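Local atomic coordinates of PUA domain-containing protein (Aeropyrum pernix, PDB entry 2CX0), a protein that is of unknown function but probably binds RNA through its PUA domain and may act in translation initiation. Residues S25-L30 with I37-K42; Y77-C82 with D173-L178; G100-L105 with A131-T136; G115-E120 with R157-G162. All blocks are in the same frame, centred on the assembly; numbering follows the deposited sequence.

The four contacts are spread over two modules, the N-terminal antiparallel sheet and the mixed sheet of the PUA domain. Contact 1 comes first along the chain and holds the loop after helix 20-30 against that helix. Contact 2, its centre about 18 Å away, brings the C-terminal helix 174-183 back to helix 80-86, closing a loop of 90 residues that contains contacts 3 and 4. Those two lie in the PUA domain with centres about 13 Å apart; their segments alternate along the chain, and they touch through His134 and Val117. Contacts 1 and 4 lie farthest apart, about 32 Å between centres; contact 2 returns the end of the chain to the N-terminal module.

Contact 1 of 4, residues S25-L30 with I37-K42; sequences SLLERL and IPFSEK
Leu27 and Ile37 meet at about a right angle, the CD2 methyl of Leu27 lying 3.9 Å from CG1 of Ile37. The same methyl reaches on to the ring of Phe39, with Leu27 CD2 4.1 Å from Phe39 CE1, and here the leucine runs obliquely past the aromatic side chain. One methyl thus fills the corner between the isoleucine and the phenylalanine. Leu30, one helical turn further on, approaches Phe39 nearly at right angles and sets its CD1 4.1 Å from Phe39 CZ; CD1 of Leu30 is also 4.3 Å from Ile37 CG1. Leu26 adds a looser touch to the same end of the ring. Within the loop, CG2 of Ile37 sits over the centre of one Phe39 ring face, 3.8 Å from its plane. The phenyl group gets there because its CG stands between the backbone N and the carbonyl carbon (chi1 50°), which folds the ring back over the isoleucine. No hydrogen bond joins the two segments, so the irregular loop 37-42 is held to segment 25-30 by apolar packing alone, through a strip of three leucines on one flank of helix 20-30. That helix lies on the antiparallel sheet of the N-terminal module, where Leu26 touches Ile60 and Ile76, and Arg29 forms a salt bridge with Glu70. Phe39 continues the apolar cluster to Val62 of strand 56-62 and to Phe86 of helix 80-86, which places the loop between the first helix, the sheet and the second helix.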
loop_
_atom_site.group_PDB
_atom_site.type_symbol
_atom_site.label_atom_id
_atom_site.label_comp_id
_atom_site.label_asym_id
_atom_site.label_seq_id
_atom_site.Cartn_x
_atom_site.Cartn_y
_atom_site.Cartn_z
ATOM N N SER A 25 4.771 -13.327 14.282
ATOM C CA SER A 25 3.462 -13.356 13.682
ATOM C C SER A 25 3.388 -12.455 12.412
ATOM O O SER A 25 2.793 -12.826 11.398
ATOM C CB SER A 25 2.455 -12.876 14.701
ATOM O OG SER A 25 1.221 -12.699 14.049
ATOM N N LEU A 26 3.982 -11.271 12.497
ATOM C CA LEU A 26 3.966 -10.352 11.379
ATOM C C LEU A 26 4.616 -11.010 10.158
ATOM O O LEU A 26 4.057 -10.976 9.073
ATOM C CB LEU A 26 4.721 -9.078 11.728
ATOM C CG LEU A 26 4.882 -8.109 10.540
ATOM C CD1 LEU A 26 3.478 -7.577 10.029
ATOM C CD2 LEU A 26 5.724 -6.945 11.038
ATOM N N LEU A 27 5.792 -11.600 10.335
ATOM C CA LEU A 27 6.461 -12.248 9.209
ATOM C C LEU A 27 5.586 -13.351 8.632
ATOM O O LEU A 27 5.484 -13.483 7.406
ATOM C CB LEU A 27 7.830 -12.842 9.627
ATOM C CG LEU A 27 8.782 -11.744 10.166
ATOM C CD1 LEU A 27 10.068 -12.411 10.701
ATOM C CD2 LEU A 27 9.127 -10.698 9.139
ATOM N N GLU A 28 4.961 -14.141 9.504
ATOM C CA GLU A 28 4.103 -15.194 9.022
ATOM C C GLU A 28 2.878 -14.689 8.258
ATOM O O GLU A 28 2.430 -15.363 7.358
ATOM C CB GLU A 28 3.627 -16.071 10.171
ATOM C CG GLU A 28 4.723 -16.961 10.679
ATOM C CD GLU A 28 4.526 -17.375 12.130
ATOM O OE1 GLU A 28 3.368 -17.272 12.641
ATOM O OE2 GLU A 28 5.536 -17.824 12.745
ATOM N N ARG A 29 2.347 -13.529 8.652
ATOM C CA ARG A 29 1.159 -12.962 8.019
ATOM C C ARG A 29 1.480 -12.368 6.655
ATOM O O ARG A 29 0.592 -12.240 5.786
ATOM C CB ARG A 29 0.550 -11.907 8.937
ATOM C CG ARG A 29 -0.241 -12.549 10.146
ATOM C CD ARG A 29 -0.738 -11.417 11.050
ATOM N NE ARG A 29 -1.864 -10.714 10.467
ATOM C CZ ARG A 29 -2.443 -9.658 11.021
ATOM N NH1 ARG A 29 -1.957 -9.197 12.155
ATOM N NH2 ARG A 29 -3.565 -9.119 10.491
ATOM N N LEU A 30 2.748 -12.026 6.468
ATOM C CA LEU A 30 3.213 -11.452 5.215
ATOM C C LEU A 30 3.654 -12.525 4.209
ATOM O O LEU A 30 3.479 -12.377 2.993
ATOM C CB LEU A 30 4.420 -10.499 5.482
ATOM C CG LEU A 30 4.246 -9.208 6.328
ATOM C CD1 LEU A 30 5.633 -8.546 6.603
ATOM C CD2 LEU A 30 3.366 -8.218 5.559
ATOM N N ILE A 37 9.809 -10.808 2.216
ATOM C CA ILE A 37 9.793 -9.776 3.236
ATOM C C ILE A 37 10.858 -8.782 2.753
ATOM O O ILE A 37 12.025 -9.106 2.554
ATOM C CB ILE A 37 10.150 -10.324 4.637
ATOM C CG1 ILE A 37 8.896 -10.987 5.280
ATOM C CG2 ILE A 37 10.492 -9.158 5.565
ATOM C CD1 ILE A 37 8.471 -12.259 4.704
ATOM N N PRO A 38 10.461 -7.535 2.579
ATOM C CA PRO A 38 11.331 -6.472 2.099
ATOM C C PRO A 38 12.393 -5.947 3.062
ATOM O O PRO A 38 13.362 -5.345 2.635
ATOM C CB PRO A 38 10.324 -5.415 1.681
ATOM C CG PRO A 38 9.267 -5.563 2.710
ATOM C CD PRO A 38 9.103 -7.049 2.855
ATOM N N PHE A 39 12.210 -6.165 4.355
ATOM C CA PHE A 39 13.160 -5.679 5.356
ATOM C C PHE A 39 13.820 -6.798 6.116
ATOM O O PHE A 39 13.313 -7.934 6.145
ATOM C CB PHE A 39 12.469 -4.758 6.368
ATOM C CG PHE A 39 11.221 -5.337 6.936
ATOM C CD1 PHE A 39 11.271 -6.186 8.034
ATOM C CD2 PHE A 39 9.974 -5.057 6.346
ATOM C CE1 PHE A 39 10.116 -6.753 8.559
ATOM C CE2 PHE A 39 8.806 -5.630 6.871
ATOM C CZ PHE A 39 8.873 -6.468 7.960
ATOM N N SER A 40 14.952 -6.454 6.731
ATOM C CA SER A 40 15.701 -7.387 7.536
ATOM C C SER A 40 14.998 -7.794 8.822
ATOM O O SER A 40 14.106 -7.129 9.310
ATOM C CB SER A 40 17.051 -6.816 7.944
ATOM O OG SER A 40 17.533 -7.580 9.043
ATOM N N GLU A 41 15.536 -8.868 9.384
ATOM C CA GLU A 41 15.095 -9.554 10.596
ATOM C C GLU A 41 15.878 -8.954 11.735
ATOM O O GLU A 41 16.112 -9.566 12.779
ATOM C CB GLU A 41 15.453 -11.026 10.373
ATOM C CG GLU A 41 15.226 -11.385 8.852
ATOM C CD GLU A 41 16.401 -12.091 8.133
ATOM O OE1 GLU A 41 17.579 -11.967 8.562
ATOM O OE2 GLU A 41 16.113 -12.761 7.108
ATOM N N LYS A 42 16.285 -7.726 11.512
ATOM C CA LYS A 42 17.095 -7.009 12.459
ATOM C C LYS A 42 16.547 -5.596 12.505
ATOM O O LYS A 42 16.941 -4.778 13.331
ATOM C CB LYS A 42 18.522 -7.014 11.911
ATOM C CG LYS A 42 19.019 -8.436 11.621
ATOM C CD LYS A 42 20.114 -8.514 10.554
ATOM C CE LYS A 42 20.469 -9.987 10.281
ATOM N NZ LYS A 42 21.623 -10.096 9.350
#

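Contact 2 of 4, residues Y77-C82 with D173-L178; sequences YPTLQC and DALWEL
Trp176 meets the first turn of helix 80-86 with its indole and with its backbone carbonyl. The apolar part comes from Leu80, which crosses the indole at about a right angle: its CB lies in the ring plane at the edge, 3.9 Å from Trp176 CD1, and its CD1 is equally near that carbon. Thr79 CG2 and Leu175 CD2 add a looser methyl contact. The polar part belongs to Gln81. Bent at chi2 (77°), its chain carries NE2 over one indole face, 3.3 Å above the plane and displaced toward the rim, with the amide turned 35° from the ring. The stronger partner of NE2 is OE1 of Gln180, one turn along the same helix as Trp176; its bond to Trp176 O at 3.2 Å is weak. Two capping bonds start the helices: Thr79 OG1, also hydrogen-bonded to Pro66 O, accepts from Cys82 N, and Asp173 OD1, met nearly along its C-O axis, accepts from Trp176 N at 2.7 Å. With an alanine in place of Trp176, Gln81 would probably lose the surface under its amide and a gap would open beside Leu80. Two helix starts distant in sequence thus meet mainly through apolar and ring-face packing; the polar share is one weak bond, and the amide nitrogen is held chiefly by Gln180.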
loop_
_atom_site.group_PDB
_atom_site.type_symbol
_atom_site.label_atom_id
_atom_site.label_comp_id
_atom_site.label_asym_id
_atom_site.label_seq_id
_atom_site.Cartn_x
_atom_site.Cartn_y
_atom_site.Cartn_z
ATOM N N TYR A 77 -1.059 -4.656 4.659
ATOM C CA TYR A 77 -0.694 -3.970 3.427
ATOM C C TYR A 77 0.403 -2.910 3.651
ATOM O O TYR A 77 0.613 -2.414 4.752
ATOM C CB TYR A 77 -1.900 -3.181 2.861
ATOM C CG TYR A 77 -3.036 -4.002 2.361
ATOM C CD1 TYR A 77 -3.235 -4.170 0.991
ATOM C CD2 TYR A 77 -3.899 -4.634 3.271
ATOM C CE1 TYR A 77 -4.299 -4.975 0.517
ATOM C CE2 TYR A 77 -4.980 -5.461 2.808
ATOM C CZ TYR A 77 -5.146 -5.608 1.439
ATOM O OH TYR A 77 -6.132 -6.421 0.962
ATOM N N PRO A 78 1.141 -2.596 2.601
ATOM C CA PRO A 78 2.189 -1.577 2.722
ATOM C C PRO A 78 1.558 -0.197 2.433
ATOM O O PRO A 78 0.609 -0.057 1.605
ATOM C CB PRO A 78 3.166 -1.894 1.575
ATOM C CG PRO A 78 2.160 -2.576 0.477
ATOM C CD PRO A 78 1.133 -3.324 1.322
ATOM N N THR A 79 2.139 0.835 3.059
ATOM C CA THR A 79 1.770 2.182 2.743
ATOM C C THR A 79 2.574 2.526 1.481
ATOM O O THR A 79 3.536 1.808 1.075
ATOM C CB THR A 79 2.287 3.157 3.795
ATOM O OG1 THR A 79 3.726 2.916 3.985
ATOM C CG2 THR A 79 1.452 2.956 5.131
ATOM N N LEU A 80 2.233 3.666 0.887
ATOM C CA LEU A 80 3.038 4.103 -0.276
ATOM C C LEU A 80 4.440 4.482 0.213
ATOM O O LEU A 80 5.417 4.379 -0.546
ATOM C CB LEU A 80 2.385 5.312 -0.980
ATOM C CG LEU A 80 1.057 4.917 -1.649
ATOM C CD1 LEU A 80 0.628 6.146 -2.447
ATOM C CD2 LEU A 80 1.206 3.715 -2.645
ATOM N N GLN A 81 4.553 4.978 1.459
ATOM C CA GLN A 81 5.885 5.313 2.035
ATOM C C GLN A 81 6.766 4.042 2.098
ATOM O O GLN A 81 7.979 4.106 1.854
ATOM C CB GLN A 81 5.755 5.922 3.464
ATOM C CG GLN A 81 5.150 7.366 3.472
ATOM C CD GLN A 81 3.634 7.436 3.271
ATOM O OE1 GLN A 81 2.947 6.387 3.240
ATOM N NE2 GLN A 81 3.098 8.676 3.157
ATOM N N CYS A 82 6.146 2.898 2.416
ATOM C CA CYS A 82 6.858 1.635 2.455
ATOM C C CYS A 82 7.381 1.307 1.038
ATOM O O CYS A 82 8.547 0.846 0.810
ATOM C CB CYS A 82 5.908 0.518 2.916
ATOM S SG CYS A 82 6.653 -1.143 2.860
ATOM N N ASP A 173 -4.647 10.049 0.538
ATOM C CA ASP A 173 -5.736 9.690 1.420
ATOM C C ASP A 173 -5.329 10.010 2.899
ATOM O O ASP A 173 -4.219 10.461 3.171
ATOM C CB ASP A 173 -6.258 8.225 1.183
ATOM C CG ASP A 173 -5.305 7.102 1.667
ATOM O OD1 ASP A 173 -4.331 7.333 2.446
ATOM O OD2 ASP A 173 -5.597 5.929 1.234
ATOM N N ALA A 174 -6.272 9.846 3.827
ATOM C CA ALA A 174 -6.021 10.183 5.214
ATOM C C ALA A 174 -4.831 9.431 5.804
ATOM O O ALA A 174 -3.998 10.048 6.511
ATOM C CB ALA A 174 -7.269 9.931 6.028
ATOM N N LEU A 175 -4.753 8.130 5.523
ATOM C CA LEU A 175 -3.627 7.347 6.035
ATOM C C LEU A 175 -2.308 7.861 5.417
ATOM O O LEU A 175 -1.275 7.955 6.123
ATOM C CB LEU A 175 -3.802 5.837 5.742
ATOM C CG LEU A 175 -2.583 4.915 5.997
ATOM C CD1 LEU A 175 -2.244 4.881 7.504
ATOM C CD2 LEU A 175 -2.892 3.527 5.567
ATOM N N TRP A 176 -2.361 8.211 4.113
ATOM C CA TRP A 176 -1.168 8.697 3.429
ATOM C C TRP A 176 -0.662 9.977 4.122
ATOM O O TRP A 176 0.559 10.109 4.388
ATOM C CB TRP A 176 -1.482 9.028 1.962
ATOM C CG TRP A 176 -0.231 9.320 1.209
ATOM C CD1 TRP A 176 0.632 8.412 0.686
ATOM C CD2 TRP A 176 0.347 10.597 1.009
ATOM N NE1 TRP A 176 1.745 9.046 0.177
ATOM C CE2 TRP A 176 1.591 10.394 0.351
ATOM C CE3 TRP A 176 -0.066 11.902 1.310
ATOM C CZ2 TRP A 176 2.436 11.456 -0.015
ATOM C CZ3 TRP A 176 0.769 12.972 0.944
ATOM C CH2 TRP A 176 2.006 12.740 0.289
ATOM N N GLU A 177 -1.582 10.889 4.451
ATOM C CA GLU A 177 -1.171 12.157 5.060
ATOM C C GLU A 177 -0.611 11.936 6.450
ATOM O O GLU A 177 0.384 12.512 6.819
ATOM C CB GLU A 177 -2.342 13.169 5.112
ATOM C CG GLU A 177 -2.803 13.657 3.719
ATOM C CD GLU A 177 -1.781 14.518 2.964
ATOM O OE1 GLU A 177 -0.704 14.899 3.483
ATOM O OE2 GLU A 177 -2.065 14.835 1.809
ATOM N N LEU A 178 -1.291 11.099 7.218
ATOM C CA LEU A 178 -0.814 10.780 8.533
ATOM C C LEU A 178 0.608 10.134 8.447
ATOM O O LEU A 178 1.536 10.500 9.215
ATOM C CB LEU A 178 -1.815 9.831 9.194
ATOM C CG LEU A 178 -1.237 9.227 10.492
ATOM C CD1 LEU A 178 -0.982 10.349 11.537
ATOM C CD2 LEU A 178 -2.276 8.206 11.028
#

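Contact 3 of 4, residues G100-L105 with A131-T136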
loop_
_atom_site.group_PDB
_atom_site.type_symbol
_atom_site.label_atom_id
_atom_site.label_comp_id
_atom_site.label_asym_id
_atom_site.label_seq_id
_atom_site.Cartn_x
_atom_site.Cartn_y
_atom_site.Cartn_z
ATOM N N GLY A 100 -3.931 9.853 -17.059
ATOM C CA GLY A 100 -5.284 10.116 -16.547
ATOM C C GLY A 100 -5.654 9.154 -15.396
ATOM O O GLY A 100 -6.328 9.555 -14.429
ATOM N N ALA A 101 -5.215 7.902 -15.497
ATOM C CA ALA A 101 -5.510 6.942 -14.441
ATOM C C ALA A 101 -4.697 7.230 -13.187
ATOM O O ALA A 101 -5.240 7.087 -12.084
ATOM C CB ALA A 101 -5.270 5.472 -14.914
ATOM N N ALA A 102 -3.443 7.648 -13.339
ATOM C CA ALA A 102 -2.589 7.968 -12.169
ATOM C C ALA A 102 -3.273 9.129 -11.438
ATOM O O ALA A 102 -3.387 9.135 -10.233
ATOM C CB ALA A 102 -1.158 8.416 -12.614
ATOM N N ILE A 103 -3.740 10.129 -12.188
ATOM C CA ILE A 103 -4.420 11.249 -11.567
ATOM C C ILE A 103 -5.709 10.813 -10.887
ATOM O O ILE A 103 -6.027 11.224 -9.747
ATOM C CB ILE A 103 -4.725 12.342 -12.640
ATOM C CG1 ILE A 103 -3.437 13.081 -12.982
ATOM C CG2 ILE A 103 -5.807 13.350 -12.123
ATOM C CD1 ILE A 103 -3.557 13.827 -14.255
ATOM N N ALA A 104 -6.457 9.955 -11.559
ATOM C CA ALA A 104 -7.748 9.495 -10.938
ATOM C C ALA A 104 -7.501 8.711 -9.626
ATOM O O ALA A 104 -8.194 8.888 -8.630
ATOM C CB ALA A 104 -8.539 8.601 -11.925
ATOM N N LEU A 105 -6.489 7.860 -9.634
ATOM C CA LEU A 105 -6.179 7.111 -8.449
ATOM C C LEU A 105 -5.737 8.089 -7.361
ATOM O O LEU A 105 -6.107 7.889 -6.203
ATOM C CB LEU A 105 -5.046 6.121 -8.756
ATOM C CG LEU A 105 -5.511 4.707 -9.193
ATOM C CD1 LEU A 105 -6.746 4.769 -10.078
ATOM C CD2 LEU A 105 -4.354 4.015 -9.920
ATOM N N ALA A 131 -0.368 0.056 -7.998
ATOM C CA ALA A 131 -0.542 0.682 -9.302
ATOM C C ALA A 131 0.479 1.827 -9.391
ATOM O O ALA A 131 0.517 2.692 -8.510
ATOM C CB ALA A 131 -1.943 1.248 -9.464
ATOM N N LEU A 132 1.236 1.865 -10.500
ATOM C CA LEU A 132 2.276 2.894 -10.658
ATOM C C LEU A 132 2.063 3.686 -11.949
ATOM O O LEU A 132 1.738 3.122 -13.021
ATOM C CB LEU A 132 3.680 2.251 -10.818
ATOM C CG LEU A 132 4.451 1.857 -9.552
ATOM C CD1 LEU A 132 3.561 0.967 -8.620
ATOM C CD2 LEU A 132 5.702 1.009 -10.040
ATOM N N TYR A 133 2.287 4.984 -11.864
ATOM C CA TYR A 133 2.190 5.820 -13.098
ATOM C C TYR A 133 3.358 5.300 -13.958
ATOM O O TYR A 133 4.514 5.300 -13.490
ATOM C CB TYR A 133 2.421 7.288 -12.716
ATOM C CG TYR A 133 2.504 8.212 -13.913
ATOM C CD1 TYR A 133 1.795 7.929 -15.097
ATOM C CD2 TYR A 133 3.252 9.389 -13.857
ATOM C CE1 TYR A 133 1.837 8.834 -16.216
ATOM C CE2 TYR A 133 3.296 10.284 -14.945
ATOM C CZ TYR A 133 2.596 10.008 -16.104
ATOM O OH TYR A 133 2.678 10.926 -17.130
ATOM N N HIS A 134 3.086 4.873 -15.189
ATOM C CA HIS A 134 4.125 4.284 -16.034
ATOM C C HIS A 134 5.359 5.138 -16.336
ATOM O O HIS A 134 6.469 4.640 -16.287
ATOM C CB HIS A 134 3.535 3.804 -17.357
ATOM C CG HIS A 134 3.389 4.885 -18.381
ATOM N ND1 HIS A 134 4.374 5.166 -19.309
ATOM C CD2 HIS A 134 2.419 5.806 -18.574
ATOM C CE1 HIS A 134 4.012 6.217 -20.024
ATOM N NE2 HIS A 134 2.833 6.626 -19.604
ATOM N N GLU A 135 5.143 6.406 -16.601
ATOM C CA GLU A 135 6.241 7.314 -17.023
ATOM C C GLU A 135 7.358 7.492 -15.968
ATOM O O GLU A 135 8.545 7.426 -16.294
ATOM C CB GLU A 135 5.635 8.705 -17.406
ATOM C CG GLU A 135 6.596 9.752 -18.013
ATOM C CD GLU A 135 7.291 9.223 -19.273
ATOM O OE1 GLU A 135 6.697 8.386 -20.005
ATOM O OE2 GLU A 135 8.440 9.633 -19.543
ATOM N N THR A 136 6.973 7.685 -14.713
ATOM C CA THR A 136 7.940 7.931 -13.654
ATOM C C THR A 136 8.032 6.744 -12.697
ATOM O O THR A 136 8.820 6.814 -11.771
ATOM C CB THR A 136 7.495 9.108 -12.777
ATOM O OG1 THR A 136 6.171 8.818 -12.291
ATOM C CG2 THR A 136 7.449 10.431 -13.575
#
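In the PUA domain, the short helix 99-107 packs on the mixed sheet, and Ala102 and Leu105 of that helix meet Tyr133 and Ala131 of strand 128-133. Small side chains set the spacing: the CA atoms of Ala102 and Tyr133 are only 5.3 Å apart. Ala102 CB lies 3.8 Å from Tyr133 CB and 3.9 Å from its CD1, so the methyl rests against the root of the tyrosine and the near end of its ring. The phenol has CG anti to the backbone N (chi1 173°) and stretches beyond the alanine; Glu135 CB of the following turn lies over one ring face, and a bound sulfate ion, probably from the crystallisation liquor, is about 4 Å from the side chain. One helical turn on, Leu105 CD2 comes 3.7 Å from Ala131 CB, methyl against methyl. No hydrogen bond joins segments 100-105 and 131-136. Strand 128-133 lies between strands 93-97 and 138-145, Leu132 bonding through its backbone to Val95 and Val97. Ala102 also touches Val97, and Leu105 reaches Val140 and Met141, while Leu111 of the edge strand 111-112 contacts Ala101, Leu105 and Ala131.

Contact 4 of 4, residues G115-E120 with R157-G162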
loop_
_atom_site.group_PDB
_atom_site.type_symbol
_atom_site.label_atom_id
_atom_site.label_comp_id
_atom_site.label_asym_id
_atom_site.label_seq_id
_atom_site.Cartn_x
_atom_site.Cartn_y
_atom_site.Cartn_z
ATOM N N GLY A 115 -7.429 2.158 -18.052
ATOM C CA GLY A 115 -6.285 3.005 -17.654
ATOM C C GLY A 115 -5.003 2.187 -17.496
ATOM O O GLY A 115 -3.929 2.734 -17.216
ATOM N N VAL A 116 -5.073 0.867 -17.701
ATOM C CA VAL A 116 -3.878 0.052 -17.544
ATOM C C VAL A 116 -3.086 -0.021 -18.836
ATOM O O VAL A 116 -3.659 -0.264 -19.891
ATOM C CB VAL A 116 -4.266 -1.397 -17.085
ATOM C CG1 VAL A 116 -2.997 -2.309 -17.098
ATOM C CG2 VAL A 116 -4.919 -1.339 -15.673
ATOM N N VAL A 117 -1.766 0.112 -18.719
ATOM C CA VAL A 117 -0.866 0.068 -19.868
ATOM C C VAL A 117 0.240 -0.948 -19.737
ATOM O O VAL A 117 1.097 -1.094 -20.637
ATOM C CB VAL A 117 -0.194 1.449 -20.133
ATOM C CG1 VAL A 117 -1.314 2.547 -20.463
ATOM C CG2 VAL A 117 0.607 1.909 -18.864
ATOM N N GLY A 118 0.268 -1.659 -18.628
ATOM C CA GLY A 118 1.347 -2.634 -18.445
ATOM C C GLY A 118 1.122 -3.452 -17.203
ATOM O O GLY A 118 0.430 -2.991 -16.260
ATOM N N VAL A 119 1.622 -4.679 -17.226
ATOM C CA VAL A 119 1.507 -5.576 -16.068
ATOM C C VAL A 119 2.864 -6.205 -15.769
ATOM O O VAL A 119 3.564 -6.649 -16.699
ATOM C CB VAL A 119 0.543 -6.716 -16.311
ATOM C CG1 VAL A 119 0.604 -7.692 -15.121
ATOM C CG2 VAL A 119 -0.880 -6.177 -16.540
ATOM N N GLU A 120 3.269 -6.242 -14.496
ATOM C CA GLU A 120 4.531 -6.850 -14.150
ATOM C C GLU A 120 4.312 -7.834 -13.042
ATOM O O GLU A 120 3.463 -7.621 -12.129
ATOM C CB GLU A 120 5.555 -5.803 -13.644
ATOM C CG GLU A 120 6.116 -4.919 -14.733
ATOM C CD GLU A 120 6.921 -3.727 -14.218
ATOM O OE1 GLU A 120 7.286 -3.677 -13.020
ATOM O OE2 GLU A 120 7.209 -2.835 -15.041
ATOM N N ARG A 157 -4.918 -4.774 -23.221
ATOM C CA ARG A 157 -4.589 -4.568 -24.626
ATOM C C ARG A 157 -5.849 -4.365 -25.487
ATOM O O ARG A 157 -5.771 -3.773 -26.536
ATOM C CB ARG A 157 -3.778 -5.757 -25.138
ATOM C CG ARG A 157 -2.349 -5.741 -24.637
ATOM C CD ARG A 157 -1.636 -7.005 -25.094
ATOM N NE ARG A 157 -0.203 -6.891 -24.913
ATOM C CZ ARG A 157 0.437 -7.217 -23.802
ATOM N NH1 ARG A 157 -0.243 -7.675 -22.753
ATOM N NH2 ARG A 157 1.770 -7.130 -23.755
ATOM N N GLU A 158 -6.988 -4.881 -25.036
ATOM C CA GLU A 158 -8.262 -4.708 -25.712
ATOM C C GLU A 158 -8.946 -3.457 -25.173
ATOM O O GLU A 158 -9.944 -3.009 -25.714
ATOM C CB GLU A 158 -9.194 -5.886 -25.370
ATOM C CG GLU A 158 -8.586 -7.242 -25.667
ATOM C CD GLU A 158 -9.347 -8.395 -25.017
ATOM O OE1 GLU A 158 -8.940 -9.549 -25.259
ATOM O OE2 GLU A 158 -10.340 -8.151 -24.273
ATOM N N LYS A 159 -8.409 -2.902 -24.093
ATOM C CA LYS A 159 -9.059 -1.775 -23.382
ATOM C C LYS A 159 -10.517 -2.130 -23.008
ATOM O O LYS A 159 -11.455 -1.355 -23.170
ATOM C CB LYS A 159 -8.988 -0.435 -24.139
ATOM C CG LYS A 159 -7.570 -0.049 -24.389
ATOM C CD LYS A 159 -6.833 0.269 -23.126
ATOM C CE LYS A 159 -5.363 0.517 -23.479
ATOM N NZ LYS A 159 -4.599 1.016 -22.325
ATOM N N ALA A 160 -10.676 -3.344 -22.516
ATOM C CA ALA A 160 -11.964 -3.843 -22.014
ATOM C C ALA A 160 -12.406 -2.950 -20.830
ATOM O O ALA A 160 -11.545 -2.377 -20.122
ATOM C CB ALA A 160 -11.752 -5.253 -21.484
ATOM N N ARG A 161 -13.711 -2.842 -20.590
ATOM C CA ARG A 161 -14.216 -2.049 -19.450
ATOM C C ARG A 161 -14.338 -2.937 -18.204
ATOM O O ARG A 161 -14.587 -4.158 -18.307
ATOM C CB ARG A 161 -15.568 -1.440 -19.754
ATOM C CG ARG A 161 -15.512 -0.123 -20.591
ATOM C CD ARG A 161 -14.562 -0.209 -21.772
ATOM N NE ARG A 161 -14.688 1.011 -22.583
ATOM C CZ ARG A 161 -13.856 1.391 -23.557
ATOM N NH1 ARG A 161 -12.798 0.671 -23.862
ATOM N NH2 ARG A 161 -14.119 2.488 -24.253
ATOM N N GLY A 162 -14.186 -2.328 -17.035
ATOM C CA GLY A 162 -14.279 -3.130 -15.812
ATOM C C GLY A 162 -13.179 -2.769 -14.813
ATOM O O GLY A 162 -12.188 -2.138 -15.181
#
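Lys159 NZ donates a hydrogen bond of 2.9 Å to Val116 O, the one hydrogen bond between segments 115-120 and 157-162; it joins the edge strand 116-121 of the PUA domain to the end of helix 149-158. The helix finishes in a Schellman motif: Ala160 N reaches back to Leu155 O and Lys159 N to Tyr156 O, with Lys159 as the C' residue at positive phi (54°). The same residue therefore turns the chain out of the helix and sends its side chain to the sheet. That side chain bends at chi2 (-67°) and is extended beyond, which takes the ammonium group across to the strand. It approaches Val116 O from above the carbonyl plane, 37° out of it. With a methionine in place of Lys159, Val116 O would probably lose its charged donor, and the helix end would be tied less closely to the strand.

Val116 sits just before a classic beta bulge, in which Val117 and Gly118 both face Leu96 of strand 93-97. Its own side chain packs on Val95 of that strand and on Tyr156 of the helix, so packing and the lysine bond join the same two elements, and further along the strand Val119 touches Leu152 and Glu153 of helix 149-158. At the lysine tip a methyl also lies beside the ammonium group, CG1 of Val117 being 4.1 Å from Lys159 NZ.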